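Local coordinates for protein predicted DNA-binding transcriptional regulator (Aliivibrio fischeri ES114, PDB 7DWN) that probably binds cis-regulatory DNA as a tetrameric transcription regulator of the LysR family, joining a helix-turn-helix region to a LysR substrate-binding domain, at residues A[142-147]-A[276-281]; A[213-218]-A[235-240]; A[148-153]-A[265-270]. All coordinates share one frame; numbering follows the deposited sequence.

Interaction 1. Residues A[142-147]-A[276-281]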
# COMPACT_ATOMS: atom_id res chain seq x y z
N ALA A 142 1.24 16.03 6.71
CA ALA A 142 0.25 16.56 5.78
C ALA A 142 -0.42 17.82 6.30
O ALA A 142 -0.97 18.59 5.51
CB ALA A 142 -0.80 15.50 5.47
N CYS A 143 -0.41 18.04 7.62
CA CYS A 143 -0.90 19.27 8.21
C CYS A 143 -0.01 19.62 9.40
O CYS A 143 0.59 18.75 10.03
CB CYS A 143 -2.37 19.16 8.65
SG CYS A 143 -2.70 17.90 9.90
N ASP A 144 0.06 20.92 9.69
CA ASP A 144 0.90 21.41 10.78
C ASP A 144 0.17 21.39 12.12
O ASP A 144 0.75 20.96 13.13
CB ASP A 144 1.37 22.83 10.48
CG ASP A 144 2.10 22.93 9.14
OD1 ASP A 144 2.90 22.03 8.84
OD2 ASP A 144 1.85 23.91 8.41
N ILE A 145 -1.08 21.83 12.15
CA ILE A 145 -1.86 21.95 13.38
C ILE A 145 -3.24 21.38 13.13
O ILE A 145 -3.86 21.64 12.09
CB ILE A 145 -1.94 23.42 13.85
CG1 ILE A 145 -0.54 23.96 14.16
CG2 ILE A 145 -2.84 23.54 15.07
CD1 ILE A 145 -0.49 25.46 14.29
N LEU A 146 -3.73 20.60 14.09
CA LEU A 146 -5.04 19.97 14.01
C LEU A 146 -5.96 20.59 15.05
O LEU A 146 -5.61 20.65 16.23
CB LEU A 146 -4.92 18.46 14.23
CG LEU A 146 -6.22 17.65 14.35
CD1 LEU A 146 -7.07 17.86 13.11
CD2 LEU A 146 -5.90 16.18 14.54
N LEU A 147 -7.13 21.06 14.62
CA LEU A 147 -8.13 21.59 15.54
C LEU A 147 -9.22 20.54 15.66
O LEU A 147 -10.03 20.36 14.75
CB LEU A 147 -8.68 22.93 15.04
CG LEU A 147 -7.95 24.22 15.43
CD1 LEU A 147 -6.49 24.20 15.01
CD2 LEU A 147 -8.67 25.41 14.82
N ARG A 276 9.26 21.53 16.23
CA ARG A 276 9.48 22.88 15.71
C ARG A 276 8.75 23.03 14.39
O ARG A 276 8.96 22.24 13.46
CB ARG A 276 10.96 23.17 15.51
CG ARG A 276 11.81 23.17 16.76
CD ARG A 276 13.22 23.68 16.47
NE ARG A 276 13.85 22.97 15.35
CZ ARG A 276 13.93 23.44 14.11
NH1 ARG A 276 13.41 24.63 13.81
NH2 ARG A 276 14.52 22.72 13.16
N LEU A 277 7.89 24.04 14.30
CA LEU A 277 7.25 24.43 13.06
C LEU A 277 8.01 25.59 12.42
O LEU A 277 8.89 26.20 13.04
CB LEU A 277 5.79 24.82 13.30
CG LEU A 277 4.70 23.75 13.24
CD1 LEU A 277 5.04 22.56 14.11
CD2 LEU A 277 3.36 24.34 13.65
N HIS A 278 7.68 25.87 11.17
CA HIS A 278 8.15 27.10 10.55
C HIS A 278 7.60 28.29 11.32
O HIS A 278 6.58 28.18 12.00
CB HIS A 278 7.74 27.14 9.08
CG HIS A 278 6.27 26.99 8.84
ND1 HIS A 278 5.59 25.83 9.12
CD2 HIS A 278 5.36 27.85 8.35
CE1 HIS A 278 4.32 25.98 8.82
NE2 HIS A 278 4.15 27.20 8.34
N PRO A 279 8.28 29.45 11.25
CA PRO A 279 7.86 30.60 12.08
C PRO A 279 6.37 30.92 12.02
O PRO A 279 5.77 31.22 13.06
CB PRO A 279 8.71 31.74 11.51
CG PRO A 279 9.96 31.06 11.04
CD PRO A 279 9.53 29.72 10.52
N ALA A 280 5.75 30.84 10.83
CA ALA A 280 4.32 31.09 10.73
C ALA A 280 3.52 30.04 11.50
O ALA A 280 2.51 30.37 12.14
CB ALA A 280 3.89 31.12 9.27
N GLY A 281 3.96 28.78 11.45
CA GLY A 281 3.28 27.74 12.21
C GLY A 281 3.34 27.98 13.71
O GLY A 281 2.35 27.83 14.41
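Leu277 turns its CD2 methyl toward the start of strand 145-149. The methyl meets one residue before the strand and one in it. It lies 4.0 Å from CB of Asp144 and 4.0 Å from CG1 of Ile145. The Leu277 and Ile145 side chains slant across each other. The backbone N of Leu277 is hydrogen-bonded to OE2 of Glu282, one turn into helix 279-290.

His278 follows at the N-cap position of that helix. Its CG sits between the backbone N and the carbonyl carbon (chi1 55°). The end of the ring thus comes closer to Asp144 than its first bond would suggest. Atom CE1 of His278 stands 3.2 Å from OD2 of Asp144, which lies at the ring edge, near the ring plane. The two side chains cross at about a right angle, and the carboxylate is turned 64° against the ring. The polar partner of OD2 is the backbone N of Gln96, which donates a hydrogen bond, while CE1 of His278 only packs. NE2 of His278 makes a weak hydrogen bond to the carbonyl of Val94. The backbone N of Gly281 lies over one face of the His278 ring, toward the rim, and Pro61 of the second subunit packs on the residue.

Gly281, in the first turn of the helix, presents backbone alone. CD1 of Ile145 approaches its carbonyl O to 3.7 Å. Val284, Trp285 and Leu288 of the same helix also receive the Ile145 side chain.

The contact thus joins the start of the C-terminal helix to the beginning of strand 145-149, an inner strand of the sheet in the LysR substrate-binding domain. The nearby carboxylate may favour a positive His278, but it bonds neither ring nitrogen and the charge is not seen.

Interaction 2. Residues A[213-218]-A[235-240]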
# COMPACT_ATOMS: atom_id res chain seq x y z
N VAL A 213 -33.65 9.99 29.44
CA VAL A 213 -34.58 10.68 28.56
C VAL A 213 -35.22 9.67 27.61
O VAL A 213 -34.66 8.62 27.31
CB VAL A 213 -33.88 11.80 27.76
CG1 VAL A 213 -33.49 12.95 28.69
CG2 VAL A 213 -32.65 11.26 27.07
N ALA A 214 -36.43 10.01 27.13
CA ALA A 214 -37.16 9.18 26.18
C ALA A 214 -37.01 9.81 24.80
O ALA A 214 -37.64 10.83 24.50
CB ALA A 214 -38.63 9.06 26.58
N LEU A 215 -36.18 9.20 23.96
CA LEU A 215 -35.86 9.72 22.64
C LEU A 215 -36.23 8.69 21.58
O LEU A 215 -36.08 7.49 21.79
CB LEU A 215 -34.37 10.05 22.53
CG LEU A 215 -33.77 10.98 23.58
CD1 LEU A 215 -32.25 11.00 23.47
CD2 LEU A 215 -34.34 12.37 23.43
N THR A 216 -36.71 9.17 20.44
CA THR A 216 -36.88 8.31 19.27
C THR A 216 -36.09 8.90 18.11
O THR A 216 -36.39 10.02 17.66
CB THR A 216 -38.36 8.14 18.89
OG1 THR A 216 -38.45 7.62 17.56
CG2 THR A 216 -39.12 9.45 18.99
N PRO A 217 -35.05 8.21 17.63
CA PRO A 217 -34.18 8.80 16.60
C PRO A 217 -34.89 8.87 15.26
O PRO A 217 -35.37 7.86 14.74
CB PRO A 217 -32.98 7.83 16.55
CG PRO A 217 -33.13 6.94 17.75
CD PRO A 217 -34.59 6.88 18.04
N ILE A 218 -34.97 10.08 14.69
CA ILE A 218 -35.59 10.26 13.39
C ILE A 218 -34.61 10.74 12.34
O ILE A 218 -34.98 10.86 11.16
CB ILE A 218 -36.80 11.21 13.46
CG1 ILE A 218 -36.33 12.64 13.74
CG2 ILE A 218 -37.79 10.73 14.51
CD1 ILE A 218 -37.39 13.68 13.49
N GLN A 235 -38.03 20.17 13.62
CA GLN A 235 -38.11 18.75 13.31
C GLN A 235 -37.83 17.86 14.52
O GLN A 235 -38.26 16.70 14.53
CB GLN A 235 -37.14 18.40 12.18
CG GLN A 235 -37.46 19.08 10.86
CD GLN A 235 -38.83 18.70 10.34
OE1 GLN A 235 -39.58 19.55 9.85
NE2 GLN A 235 -39.17 17.42 10.43
N GLY A 236 -37.12 18.37 15.52
CA GLY A 236 -36.81 17.57 16.69
C GLY A 236 -35.86 18.31 17.60
O GLY A 236 -35.62 19.51 17.44
N ILE A 237 -35.32 17.57 18.57
CA ILE A 237 -34.39 18.13 19.54
C ILE A 237 -32.99 17.64 19.21
O ILE A 237 -32.80 16.62 18.54
CB ILE A 237 -34.75 17.75 20.99
CG1 ILE A 237 -34.61 16.24 21.19
CG2 ILE A 237 -36.15 18.20 21.30
CD1 ILE A 237 -34.16 15.86 22.58
N ALA A 238 -31.99 18.36 19.72
CA ALA A 238 -30.63 17.87 19.52
C ALA A 238 -29.70 18.45 20.57
O ALA A 238 -29.94 19.53 21.10
CB ALA A 238 -30.11 18.20 18.11
N TRP A 239 -28.64 17.71 20.87
CA TRP A 239 -27.57 18.19 21.73
C TRP A 239 -26.57 18.95 20.86
O TRP A 239 -25.79 18.34 20.11
CB TRP A 239 -26.90 17.04 22.47
CG TRP A 239 -27.60 16.67 23.74
CD1 TRP A 239 -27.26 17.05 25.01
CD2 TRP A 239 -28.76 15.85 23.86
NE1 TRP A 239 -28.14 16.51 25.91
CE2 TRP A 239 -29.08 15.77 25.24
CE3 TRP A 239 -29.57 15.18 22.95
CZ2 TRP A 239 -30.17 15.05 25.71
CZ3 TRP A 239 -30.65 14.45 23.42
CH2 TRP A 239 -30.94 14.40 24.79
N LEU A 240 -26.61 20.27 20.94
CA LEU A 240 -25.74 21.08 20.12
C LEU A 240 -24.68 21.77 20.97
O LEU A 240 -24.95 22.13 22.12
CB LEU A 240 -26.54 22.14 19.36
CG LEU A 240 -27.65 21.57 18.47
CD1 LEU A 240 -28.39 22.68 17.73
CD2 LEU A 240 -27.06 20.57 17.50
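Leu215 overlaps the six-membered end of the Trp239 indole with CD1 and the CD1 methyl of Ile237 with CD2. This is side-chain packing inside the LysR substrate-binding domain, whose fold belongs to the periplasmic-binding-protein class. It joins strand 215-221 to the segment that runs into strand 238-241. The two segments run 132° apart, and their backbones stay well separated.

CD1 of Leu215 lies 3.8 Å from CZ3 of Trp239 and comes to the ring obliquely. CD2 of Leu215 takes the other partner, CD1 of Ile237, at 3.6 Å. Those two side chains cross at about a right angle. Ile237 gets there because its CG1 is tucked between the backbone N and the carbonyl carbon (chi1 65°). Val213 adds a looser touch, with CG2 at 4.2 Å from CH2 of Trp239.

The indole has further support. Its NE1 is hydrogen-bonded to the carbonyl of Leu262, and its ring meets that of Trp193 at a steep angle. Trp193 also packs on Leu215 and lies on strand 191-195, which pairs with strand 215-221.

At the far end the partner is backbone: CD1 of Ile218 reaches to 3.3 Å from the carbonyl O of Gln235.

Interaction 3. Residues A[148-153]-A[265-270]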
# COMPACT_ATOMS: atom_id res chain seq x y z
N ALA A 148 -9.24 19.82 16.78
CA ALA A 148 -10.17 18.70 16.91
C ALA A 148 -10.70 18.65 18.33
O ALA A 148 -10.35 19.48 19.17
CB ALA A 148 -9.51 17.38 16.50
N PHE A 149 -11.57 17.69 18.60
CA PHE A 149 -12.13 17.54 19.93
C PHE A 149 -11.29 16.56 20.75
O PHE A 149 -10.32 15.97 20.27
CB PHE A 149 -13.58 17.07 19.85
CG PHE A 149 -14.51 18.10 19.25
CD1 PHE A 149 -15.02 19.13 20.03
CD2 PHE A 149 -14.87 18.03 17.92
CE1 PHE A 149 -15.86 20.08 19.48
CE2 PHE A 149 -15.72 18.97 17.37
CZ PHE A 149 -16.22 20.00 18.15
N ASP A 150 -11.67 16.42 22.02
CA ASP A 150 -10.93 15.62 22.98
C ASP A 150 -10.70 14.21 22.46
O ASP A 150 -11.66 13.49 22.15
CB ASP A 150 -11.68 15.58 24.32
CG ASP A 150 -10.88 14.93 25.43
OD1 ASP A 150 -9.64 14.82 25.30
OD2 ASP A 150 -11.49 14.53 26.45
N ASP A 151 -9.44 13.81 22.36
CA ASP A 151 -9.06 12.50 21.83
C ASP A 151 -7.96 11.92 22.70
O ASP A 151 -6.93 12.55 22.91
CB ASP A 151 -8.59 12.62 20.38
CG ASP A 151 -8.20 11.29 19.78
OD1 ASP A 151 -9.10 10.50 19.42
OD2 ASP A 151 -6.98 11.02 19.67
N ASP A 152 -8.19 10.70 23.20
CA ASP A 152 -7.24 10.07 24.12
C ASP A 152 -5.88 9.83 23.49
O ASP A 152 -4.88 9.73 24.22
CB ASP A 152 -7.81 8.75 24.64
CG ASP A 152 -9.00 8.94 25.57
OD1 ASP A 152 -9.12 10.04 26.16
OD2 ASP A 152 -9.81 8.00 25.70
N ILE A 153 -5.80 9.74 22.17
CA ILE A 153 -4.53 9.51 21.49
C ILE A 153 -3.82 10.82 21.18
O ILE A 153 -2.63 10.98 21.47
CB ILE A 153 -4.74 8.67 20.22
CG1 ILE A 153 -5.22 7.26 20.57
CG2 ILE A 153 -3.47 8.61 19.38
CD1 ILE A 153 -6.74 7.11 20.61
N PRO A 265 -20.42 18.12 29.35
CA PRO A 265 -19.17 18.82 29.04
C PRO A 265 -18.45 18.21 27.85
O PRO A 265 -18.43 17.00 27.66
CB PRO A 265 -18.35 18.67 30.33
CG PRO A 265 -18.86 17.41 30.94
CD PRO A 265 -20.33 17.37 30.61
N ILE A 266 -17.86 19.09 27.03
CA ILE A 266 -16.96 18.70 25.95
C ILE A 266 -15.78 19.66 25.96
O ILE A 266 -15.85 20.77 26.49
CB ILE A 266 -17.64 18.71 24.56
CG1 ILE A 266 -18.30 20.07 24.28
CG2 ILE A 266 -18.66 17.58 24.44
CD1 ILE A 266 -18.90 20.18 22.89
N GLU A 267 -14.66 19.22 25.38
CA GLU A 267 -13.45 20.02 25.31
C GLU A 267 -12.91 19.96 23.89
O GLU A 267 -13.01 18.92 23.24
CB GLU A 267 -12.38 19.52 26.29
CG GLU A 267 -12.84 19.44 27.73
CD GLU A 267 -11.97 18.51 28.56
OE1 GLU A 267 -11.01 17.94 28.00
OE2 GLU A 267 -12.25 18.35 29.77
N TYR A 268 -12.33 21.06 23.41
CA TYR A 268 -11.65 20.97 22.12
C TYR A 268 -10.23 21.51 22.22
O TYR A 268 -9.92 22.39 23.03
CB TYR A 268 -12.43 21.68 20.99
CG TYR A 268 -12.94 23.06 21.27
CD1 TYR A 268 -14.19 23.25 21.85
CD2 TYR A 268 -12.21 24.18 20.90
CE1 TYR A 268 -14.68 24.52 22.09
CE2 TYR A 268 -12.69 25.45 21.14
CZ TYR A 268 -13.92 25.62 21.73
OH TYR A 268 -14.41 26.88 21.97
N TYR A 269 -9.36 20.94 21.38
CA TYR A 269 -7.92 21.05 21.49
C TYR A 269 -7.29 21.43 20.16
O TYR A 269 -7.83 21.18 19.07
CB TYR A 269 -7.29 19.72 21.92
CG TYR A 269 -7.53 19.30 23.35
CD1 TYR A 269 -8.73 18.73 23.73
CD2 TYR A 269 -6.53 19.45 24.31
CE1 TYR A 269 -8.94 18.33 25.04
CE2 TYR A 269 -6.74 19.05 25.61
CZ TYR A 269 -7.94 18.49 25.97
OH TYR A 269 -8.14 18.10 27.27
N ALA A 270 -6.11 22.05 20.28
CA ALA A 270 -5.14 22.12 19.20
C ALA A 270 -4.10 21.03 19.43
O ALA A 270 -3.59 20.87 20.54
CB ALA A 270 -4.47 23.50 19.17
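The two segments pair as antiparallel strands where strand 145-149 ends against strand 264-272. Ala148 and Tyr269 form a hydrogen-bonded pair. The N of Ala148 bonds to O of Tyr269 at 3.0 Å, and the N of Tyr269 bonds to O of Ala148 at 2.8 Å. The second bond is almost straight (176°). Phe149 and Tyr268 form the next pair, non-hydrogen-bonded, with CA atoms 4.1 Å apart. Past the strand end, the N of Asp150 still reaches O of Glu267 at 3.1 Å. That bond is more bent (136°), and the donor is tilted from the carbonyl plane.

Phe149 and Tyr268 share one face of the sheet. CD1 of Phe149 lies 3.8 Å from CB of Tyr268, and the carbonyl O of Glu267 sits at the edge of the Phe149 ring, in its plane. Leu103 of helix 101-114 packs on both aromatics. A bound MES molecule, probably from the crystallisation liquor, lies near Phe149.

Ala148 and Tyr269 point to the other face. Asp150 has its CG anti to the backbone N (chi1 -172°), which lays the carboxylate beside the Tyr269 ring. OD1 of Asp150 comes to 3.6 Å from CE1 of Tyr269 and also forms a salt bridge with Arg155. The Tyr269 hydroxyl gives a 3.0 Å hydrogen bond to OE1 of Glu267, met on its anti side but out of the carboxylate plane.

OD2 of Asp150 and OE1 of Glu267 are like charges 3.8 Å apart. The salt bridge to Arg155 and the tyrosine hydroxyl probably offset their repulsion, which would help the two acids lie side by side where strand 145-149 ends.

How the interactions relate
Interactions 1 and 3 use successive parts of strand 145-149. They touch where the carbonyl O of Leu146 meets CB of Ala270. Interaction 1 is mostly buried and sets that strand against the C-terminal helix. Interaction 3 pairs it with strand 264-272, the element before that helix, and is only partly buried. Interaction 2 is also partly buried and lies apart, its centre about 38 Å from that of interaction 1 and about 24 Å from that of interaction 3. It still reaches the same sheet, through strand 238-241. The chemistry differs accordingly. Interaction 3 has backbone hydrogen bonds, two close acids and aromatic packing. Interaction 2 is mainly apolar packing. Interaction 1 combines apolar packing with a carboxylate beside a histidine ring.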